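Local coordinates for ABC-type branched-chain amino acid transport systems periplasmic component-like protein (Thermomonospora curvata, PDB 4N03) that probably binds a fatty acid, as the extracytoplasmic substrate-binding component of an ABC transporter in the leucine-binding protein family, at residues K374-E377 and A383-V386. Residues are numbered along the deposited sequence; the frame is centred on the assembly and turned at random. Where two conformers were deposited one is given.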
loop_
_atom_site.group_PDB
_atom_site.type_symbol
_atom_site.label_atom_id
_atom_site.label_comp_id
_atom_site.label_asym_id
_atom_site.label_seq_id
_atom_site.Cartn_x
_atom_site.Cartn_y
_atom_site.Cartn_z
ATOM N N LYS A 374 -0.546 -11.533 -10.811
ATOM C CA LYS A 374 -1.806 -12.269 -10.768
ATOM C C LYS A 374 -1.776 -13.230 -9.581
ATOM O O LYS A 374 -0.700 -13.769 -9.190
ATOM C CB LYS A 374 -2.082 -13.039 -12.038
ATOM C CG LYS A 374 -1.061 -14.144 -12.290
ATOM C CD LYS A 374 -1.318 -14.925 -13.558
ATOM C CE LYS A 374 -2.564 -15.803 -13.512
ATOM N NZ LYS A 374 -2.497 -16.902 -12.487
ATOM N N PRO A 375 -2.945 -13.528 -9.032
ATOM C CA PRO A 375 -3.073 -14.625 -8.078
ATOM C C PRO A 375 -2.588 -15.954 -8.644
ATOM O O PRO A 375 -2.810 -16.245 -9.817
ATOM C CB PRO A 375 -4.552 -14.665 -7.792
ATOM C CG PRO A 375 -5.024 -13.294 -8.056
ATOM C CD PRO A 375 -4.235 -12.852 -9.251
ATOM N N ASP A 376 -1.939 -16.765 -7.793
ATOM C CA ASP A 376 -1.417 -18.104 -8.162
ATOM C C ASP A 376 -1.267 -18.910 -6.919
ATOM O O ASP A 376 -0.531 -18.520 -6.050
ATOM C CB ASP A 376 -0.079 -17.931 -8.846
ATOM C CG ASP A 376 0.443 -19.205 -9.507
ATOM O OD1 ASP A 376 -0.035 -20.331 -9.197
ATOM O OD2 ASP A 376 1.350 -19.067 -10.345
ATOM N N GLU A 377 -2.003 -19.986 -6.826
ATOM C CA GLU A 377 -1.941 -20.797 -5.630
ATOM C C GLU A 377 -0.609 -21.547 -5.481
ATOM O O GLU A 377 -0.240 -21.950 -4.385
ATOM C CB GLU A 377 -3.129 -21.752 -5.611
ATOM C CG GLU A 377 -3.042 -22.926 -6.576
ATOM C CD GLU A 377 -3.404 -22.627 -8.040
ATOM O OE1 GLU A 377 -3.429 -21.444 -8.549
ATOM O OE2 GLU A 377 -3.695 -23.651 -8.699
ATOM N N ALA A 383 0.898 -15.134 -5.360
ATOM C CA ALA A 383 0.865 -14.261 -6.535
ATOM C C ALA A 383 2.174 -14.396 -7.277
ATOM O O ALA A 383 3.215 -14.646 -6.678
ATOM C CB ALA A 383 0.606 -12.804 -6.168
ATOM N N VAL A 384 2.126 -14.124 -8.589
ATOM C CA VAL A 384 3.330 -14.137 -9.433
ATOM C C VAL A 384 3.332 -12.898 -10.312
ATOM O O VAL A 384 2.284 -12.359 -10.691
ATOM C CB VAL A 384 3.455 -15.389 -10.352
ATOM C CG1 VAL A 384 3.669 -16.672 -9.580
ATOM C CG2 VAL A 384 2.289 -15.589 -11.275
ATOM N N ILE A 385 4.526 -12.475 -10.680
ATOM C CA ILE A 385 4.686 -11.374 -11.639
ATOM C C ILE A 385 4.251 -11.815 -13.021
ATOM O O ILE A 385 4.687 -12.856 -13.533
ATOM C CB ILE A 385 6.161 -10.927 -11.639
ATOM C CG1 ILE A 385 6.490 -10.265 -10.319
ATOM C CG2 ILE A 385 6.430 -9.974 -12.801
ATOM C CD1 ILE A 385 7.979 -10.015 -10.084
ATOM N N VAL A 386 3.392 -11.013 -13.641
ATOM C CA VAL A 386 3.027 -11.171 -15.041
ATOM C C VAL A 386 3.846 -10.190 -15.871
ATOM O O VAL A 386 4.371 -10.561 -16.913
ATOM C CB VAL A 386 1.503 -10.941 -15.239
ATOM C CG1 VAL A 386 1.107 -11.027 -16.701
ATOM C CG2 VAL A 386 0.778 -12.035 -14.461
#
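The beta hairpin made by strands 370-375 and 383-390 nears its turn where K374 pairs with V384, an antiparallel hydrogen-bonded pair. K374 N donates to V384 O at 3.0 Å, and V384 N returns a bond to K374 O at 2.9 Å, so one residue on each strand is held at both backbone polar groups. K374 O also takes a CA-H...O contact from A383 CA at 3.1 Å. P375 follows opposite A383 as a non-hydrogen-bonded pair, a place where the missing N-H costs no bond between the two; its ring packs on Y258.

On the face that K374 and V384 share, the lysine runs alongside the valine, its CG 3.8 Å from CG2 in the V384 conformer given. V386 comes across the lysine at about a right angle and sets CG2 3.5 Å from K374 CG. The hairpin closes one side of the mixed sheet in this periplasmic-binding-protein fold: 370-375 runs antiparallel to 275-279, and 383-390 is the outermost strand.

Bends at chi3 and chi4 (-69° and -64°) carry the lysine over its own backbone in the direction of the turn, where NZ reaches P375 O at 2.8 Å and also bonds V272 O. Beyond the proline, a D376 chi1 of -169° swings the carboxylate away from its own N; in the conformers given, OD2 lies 3.4 Å from the V384 CG1 methyl, a van der Waals contact, while OD1 accepts from K378 N in the turn.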